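Minor capsid protein (Cafeteriavirus-dependent mavirus, PDB 6G42) is the penton protein of the virophage capsid, a single jelly-roll protein that assembles as a pentamer and probably closes the fivefold vertices of the shell. Local coordinates at residues R62-Q74 and S193-V205. Residues are numbered along the deposited sequence; the frame is centred on the assembly and turned at random. Where two conformers were deposited one is given.
Sequences RLPLFKPAGHDYQ and STLEFLTPISHIV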
loop_
_atom_site.group_PDB
_atom_site.type_symbol
_atom_site.label_atom_id
_atom_site.label_comp_id
_atom_site.label_asym_id
_atom_site.label_seq_id
_atom_site.Cartn_x
_atom_site.Cartn_y
_atom_site.Cartn_z
ATOM N N ARG C 62 -12.125 23.038 6.755
ATOM C CA ARG C 62 -12.678 23.142 5.400
ATOM C C ARG C 62 -11.615 23.644 4.432
ATOM O O ARG C 62 -10.835 24.531 4.772
ATOM C CB ARG C 62 -13.882 24.079 5.378
ATOM C CG ARG C 62 -14.852 23.761 4.258
ATOM C CD ARG C 62 -15.831 24.886 4.006
ATOM N NE ARG C 62 -16.870 24.484 3.058
ATOM C CZ ARG C 62 -17.759 25.309 2.501
ATOM N NH1 ARG C 62 -17.758 26.615 2.782
ATOM N NH2 ARG C 62 -18.661 24.826 1.646
ATOM N N LEU C 63 -11.588 23.071 3.232
ATOM C CA LEU C 63 -10.644 23.477 2.194
ATOM C C LEU C 63 -11.357 23.649 0.851
ATOM O O LEU C 63 -12.291 22.905 0.547
ATOM C CB LEU C 63 -9.523 22.448 2.059
ATOM C CG LEU C 63 -8.544 22.300 3.230
ATOM C CD1 LEU C 63 -7.612 21.123 2.977
ATOM C CD2 LEU C 63 -7.733 23.567 3.471
ATOM N N PRO C 64 -10.925 24.639 0.045
ATOM C CA PRO C 64 -11.514 24.800 -1.281
ATOM C C PRO C 64 -11.044 23.746 -2.272
ATOM O O PRO C 64 -9.919 23.245 -2.171
ATOM C CB PRO C 64 -11.052 26.194 -1.708
ATOM C CG PRO C 64 -9.803 26.445 -0.937
ATOM C CD PRO C 64 -9.998 25.741 0.374
ATOM N N LEU C 65 -11.923 23.423 -3.215
ATOM C CA LEU C 65 -11.661 22.432 -4.253
ATOM C C LEU C 65 -11.267 23.031 -5.615
ATOM O O LEU C 65 -10.640 22.349 -6.424
ATOM C CB LEU C 65 -12.892 21.538 -4.426
ATOM C CG LEU C 65 -13.500 20.892 -3.177
ATOM C CD1 LEU C 65 -14.470 19.793 -3.583
ATOM C CD2 LEU C 65 -12.446 20.320 -2.244
ATOM N N PHE C 66 -11.639 24.286 -5.869
ATOM C CA PHE C 66 -11.426 24.934 -7.171
ATOM C C PHE C 66 -11.276 26.449 -6.996
ATOM O O PHE C 66 -11.815 27.024 -6.045
ATOM C CB PHE C 66 -12.591 24.609 -8.112
ATOM C CG PHE C 66 -12.351 24.999 -9.547
ATOM C CD1 PHE C 66 -11.479 24.266 -10.344
ATOM C CD2 PHE C 66 -13.005 26.091 -10.112
ATOM C CE1 PHE C 66 -11.255 24.618 -11.674
ATOM C CE2 PHE C 66 -12.791 26.444 -11.443
ATOM C CZ PHE C 66 -11.914 25.708 -12.223
ATOM N N LYS C 67 -10.536 27.079 -7.910
ATOM C CA LYS C 67 -10.247 28.518 -7.865
ATOM C C LYS C 67 -10.267 29.084 -9.287
ATOM O O LYS C 67 -9.224 29.130 -9.937
ATOM C CB LYS C 67 -8.881 28.752 -7.221
ATOM C CG LYS C 67 -8.495 30.212 -7.032
ATOM C CD LYS C 67 -7.059 30.321 -6.560
ATOM C CE LYS C 67 -6.731 31.704 -6.043
ATOM N NZ LYS C 67 -5.427 31.693 -5.331
ATOM N N PRO C 68 -11.451 29.533 -9.769
ATOM C CA PRO C 68 -11.651 29.959 -11.169
ATOM C C PRO C 68 -10.701 31.012 -11.755
ATOM O O PRO C 68 -10.518 31.039 -12.974
ATOM C CB PRO C 68 -13.069 30.522 -11.154
ATOM C CG PRO C 68 -13.755 29.757 -10.090
ATOM C CD PRO C 68 -12.723 29.577 -9.020
ATOM N N ALA C 69 -10.125 31.867 -10.913
ATOM C CA ALA C 69 -9.231 32.940 -11.372
ATOM C C ALA C 69 -8.073 32.426 -12.234
ATOM O O ALA C 69 -7.783 32.994 -13.283
ATOM C CB ALA C 69 -8.697 33.722 -10.180
ATOM N N GLY C 70 -7.442 31.340 -11.795
ATOM C CA GLY C 70 -6.282 30.758 -12.479
ATOM C C GLY C 70 -6.538 30.030 -13.791
ATOM O O GLY C 70 -5.589 29.772 -14.539
ATOM N N HIS C 71 -7.799 29.691 -14.068
ATOM C CA HIS C 71 -8.181 28.963 -15.286
ATOM C C HIS C 71 -8.909 29.873 -16.281
ATOM O O HIS C 71 -9.703 30.722 -15.881
ATOM C CB HIS C 71 -9.085 27.775 -14.938
ATOM C CG HIS C 71 -8.598 26.953 -13.782
ATOM N ND1 HIS C 71 -7.775 25.860 -13.935
ATOM C CD2 HIS C 71 -8.828 27.067 -12.453
ATOM C CE1 HIS C 71 -7.514 25.338 -12.750
ATOM N NE2 HIS C 71 -8.143 26.050 -11.833
ATOM N N ASP C 72 -8.634 29.678 -17.571
ATOM C CA ASP C 72 -9.309 30.399 -18.661
ATOM C C ASP C 72 -9.976 29.399 -19.602
ATOM O O ASP C 72 -9.467 29.112 -20.685
ATOM C CB ASP C 72 -8.310 31.268 -19.439
ATOM C CG ASP C 72 -7.675 32.354 -18.582
ATOM O OD1 ASP C 72 -8.398 33.043 -17.828
ATOM O OD2 ASP C 72 -6.440 32.530 -18.673
ATOM N N TYR C 73 -11.117 28.871 -19.176
ATOM C CA TYR C 73 -11.823 27.842 -19.942
ATOM C C TYR C 73 -12.685 28.452 -21.044
ATOM O O TYR C 73 -13.170 29.574 -20.911
ATOM C CB TYR C 73 -12.693 26.962 -19.028
ATOM C CG TYR C 73 -11.951 26.123 -17.987
ATOM C CD1 TYR C 73 -10.595 25.785 -18.130
ATOM C CD2 TYR C 73 -12.630 25.630 -16.870
ATOM C CE1 TYR C 73 -9.943 25.015 -17.176
ATOM C CE2 TYR C 73 -11.985 24.857 -15.915
ATOM C CZ TYR C 73 -10.641 24.554 -16.068
ATOM O OH TYR C 73 -9.997 23.791 -15.123
ATOM N N GLN C 74 -12.857 27.689 -22.125
ATOM C CA GLN C 74 -13.765 28.022 -23.227
ATOM C C GLN C 74 -14.291 26.739 -23.854
ATOM O O GLN C 74 -13.504 25.861 -24.213
ATOM C CB GLN C 74 -13.062 28.808 -24.335
ATOM C CG GLN C 74 -12.627 30.219 -23.980
ATOM C CD GLN C 74 -12.055 30.980 -25.173
ATOM O OE1 GLN C 74 -12.309 30.640 -26.333
ATOM N NE2 GLN C 74 -11.275 32.022 -24.888
ATOM N N SER C 193 -9.318 9.821 -13.213
ATOM C CA SER C 193 -9.640 10.975 -12.378
ATOM C C SER C 193 -8.632 12.100 -12.625
ATOM O O SER C 193 -7.437 11.836 -12.743
ATOM C CB SER C 193 -9.636 10.577 -10.901
ATOM O OG SER C 193 -10.132 11.626 -10.088
ATOM N N THR C 194 -9.130 13.337 -12.729
ATOM C CA THR C 194 -8.284 14.534 -12.941
ATOM C C THR C 194 -8.507 15.645 -11.896
ATOM O O THR C 194 -8.209 16.815 -12.144
ATOM C CB THR C 194 -8.478 15.136 -14.359
ATOM O OG1 THR C 194 -9.805 15.665 -14.493
ATOM C CG2 THR C 194 -8.218 14.093 -15.434
ATOM N N LEU C 195 -8.981 15.270 -10.712
ATOM C CA LEU C 195 -9.199 16.224 -9.631
ATOM C C LEU C 195 -7.881 16.861 -9.163
ATOM O O LEU C 195 -7.874 17.990 -8.683
ATOM C CB LEU C 195 -9.917 15.549 -8.458
ATOM C CG LEU C 195 -11.237 14.810 -8.742
ATOM C CD1 LEU C 195 -11.854 14.303 -7.444
ATOM C CD2 LEU C 195 -12.227 15.693 -9.491
ATOM N N GLU C 196 -6.775 16.138 -9.311
ATOM C CA GLU C 196 -5.420 16.673 -9.073
ATOM C C GLU C 196 -5.064 17.899 -9.935
ATOM O O GLU C 196 -4.273 18.733 -9.509
ATOM C CB GLU C 196 -4.362 15.563 -9.250
ATOM C CG GLU C 196 -4.253 14.997 -10.660
ATOM C CD GLU C 196 -3.333 13.792 -10.772
ATOM O OE1 GLU C 196 -2.255 13.792 -10.142
ATOM O OE2 GLU C 196 -3.670 12.850 -11.520
ATOM N N PHE C 197 -5.640 17.984 -11.140
ATOM C CA PHE C 197 -5.477 19.140 -12.060
ATOM C C PHE C 197 -6.375 20.345 -11.747
ATOM O O PHE C 197 -6.211 21.407 -12.354
ATOM C CB PHE C 197 -5.774 18.715 -13.511
ATOM C CG PHE C 197 -4.660 17.949 -14.169
ATOM C CD1 PHE C 197 -4.417 16.622 -13.828
ATOM C CD2 PHE C 197 -3.871 18.545 -15.153
ATOM C CE1 PHE C 197 -3.395 15.910 -14.432
ATOM C CE2 PHE C 197 -2.847 17.839 -15.762
ATOM C CZ PHE C 197 -2.606 16.519 -15.400
ATOM N N LEU C 198 -7.339 20.160 -10.846
ATOM C CA LEU C 198 -8.335 21.177 -10.494
ATOM C C LEU C 198 -8.098 21.842 -9.134
ATOM O O LEU C 198 -8.396 23.027 -8.962
ATOM C CB LEU C 198 -9.734 20.544 -10.524
ATOM C CG LEU C 198 -10.153 19.820 -11.818
ATOM C CD1 LEU C 198 -11.575 19.290 -11.707
ATOM C CD2 LEU C 198 -10.046 20.711 -13.045
ATOM N N THR C 199 -7.596 21.082 -8.165
ATOM C CA THR C 199 -7.330 21.623 -6.827
ATOM C C THR C 199 -6.329 22.788 -6.860
ATOM O O THR C 199 -5.240 22.661 -7.430
ATOM C CB THR C 199 -6.857 20.547 -5.813
ATOM O OG1 THR C 199 -6.599 21.170 -4.548
ATOM C CG2 THR C 199 -5.583 19.812 -6.266
ATOM N N PRO C 200 -6.698 23.930 -6.249
ATOM C CA PRO C 200 -5.774 25.046 -6.169
ATOM C C PRO C 200 -4.756 24.909 -5.039
ATOM O O PRO C 200 -3.829 25.715 -4.973
ATOM C CB PRO C 200 -6.701 26.223 -5.884
ATOM C CG PRO C 200 -7.769 25.631 -5.038
ATOM C CD PRO C 200 -7.967 24.235 -5.558
ATOM N N ILE C 201 -4.921 23.910 -4.170
ATOM C CA ILE C 201 -4.118 23.783 -2.960
ATOM C C ILE C 201 -2.892 22.911 -3.206
ATOM O O ILE C 201 -3.017 21.747 -3.601
ATOM C CB ILE C 201 -4.961 23.217 -1.802
ATOM C CG1 ILE C 201 -6.181 24.122 -1.603
ATOM C CG2 ILE C 201 -4.127 23.110 -0.519
ATOM C CD1 ILE C 201 -7.113 23.717 -0.497
ATOM N N SER C 202 -1.721 23.489 -2.939
ATOM C CA SER C 202 -0.429 22.834 -3.147
ATOM C C SER C 202 0.174 22.308 -1.844
ATOM O O SER C 202 0.367 21.103 -1.693
ATOM C CB SER C 202 0.545 23.806 -3.810
ATOM O OG SER C 202 1.870 23.301 -3.791
ATOM N N HIS C 203 0.454 23.227 -0.921
ATOM C CA HIS C 203 1.136 22.926 0.343
ATOM C C HIS C 203 0.392 23.547 1.526
ATOM O O HIS C 203 -0.367 24.501 1.351
ATOM C CB HIS C 203 2.567 23.476 0.320
ATOM C CG HIS C 203 3.572 22.565 -0.322
ATOM N ND1 HIS C 203 3.884 22.617 -1.664
ATOM C CD2 HIS C 203 4.365 21.605 0.209
ATOM C CE1 HIS C 203 4.814 21.717 -1.932
ATOM N NE2 HIS C 203 5.121 21.088 -0.814
ATOM N N ILE C 204 0.603 22.979 2.715
ATOM C CA ILE C 204 0.134 23.547 3.987
ATOM C C ILE C 204 1.367 23.593 4.877
ATOM O O ILE C 204 2.037 22.579 5.075
ATOM C CB ILE C 204 -0.959 22.687 4.666
ATOM C CG1 ILE C 204 -2.234 22.662 3.811
ATOM C CG2 ILE C 204 -1.278 23.222 6.065
ATOM C CD1 ILE C 204 -3.266 21.647 4.254
ATOM N N VAL C 205 1.630 24.772 5.428
ATOM C CA VAL C 205 2.883 25.085 6.096
ATOM C C VAL C 205 2.596 25.546 7.517
ATOM O O VAL C 205 1.561 26.156 7.774
ATOM C CB VAL C 205 3.608 26.215 5.326
ATOM C CG1 VAL C 205 4.752 26.825 6.129
ATOM C CG2 VAL C 205 4.121 25.705 3.987
HETATM O O HOH W 1 -8.688 21.077 -2.969
#
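Pro-200 lies against the backbone of Leu-65 and Phe-66, its CD 3.4 Å from Leu-65 O, and its CB meets Lys-67 CB at 3.6 Å. Lys-67 sets out toward the proline, but with CG anti to the backbone N (chi1 -176°) and the rest of the chain extended it runs past the ring, and its NZ forms salt bridges with Asp-281, Asp-283 and Glu-285. One residue on, the CD1 methyl of Ile-201 rests on Pro-64 O, 3.3 Å away, and touches Leu-63 CB and Pro-64 CD; the Ile-201 side chain crosses those of the two residues at about a right angle. On the other flank of the proline, Leu-198 has its CB beside CD1 of Phe-66 and its CD2 3.7 Å from Tyr-73 OH. That hydroxyl sits in plane at the edge of the Phe-66 ring and is hydrogen-bonded to Asp-165 of helix 160-165. Behind it, Phe-66 CE1 sits over the rim of one His-71 face, while the CB of His-71, not its ring, lies over the rim of a Tyr-73 face.

No direct hydrogen bond joins the two segments. Instead a water donates to Pro-64 O and accepts from Thr-199 OG1, both at 2.6 Å, while Thr-199 CA makes a CH...O contact with Leu-65 O. The same OG1 accepts from Ile-201 N at 3.2 Å, an ST turn leading into strand 201-207.

Further out, Leu-65 and Phe-66 share backbone hydrogen bonds with Met-103, a classic beta bulge, and NZ of Lys-60 of a neighbouring subunit hydrogen-bonds to Phe-197 O, bringing the pentamer interface up to this junction. The contact is a buried, mainly apolar packing of the connection that leaves strand 49-62 of the jelly roll for strand 74-79 of a separate sheet against the turn that leads into strand 201-207.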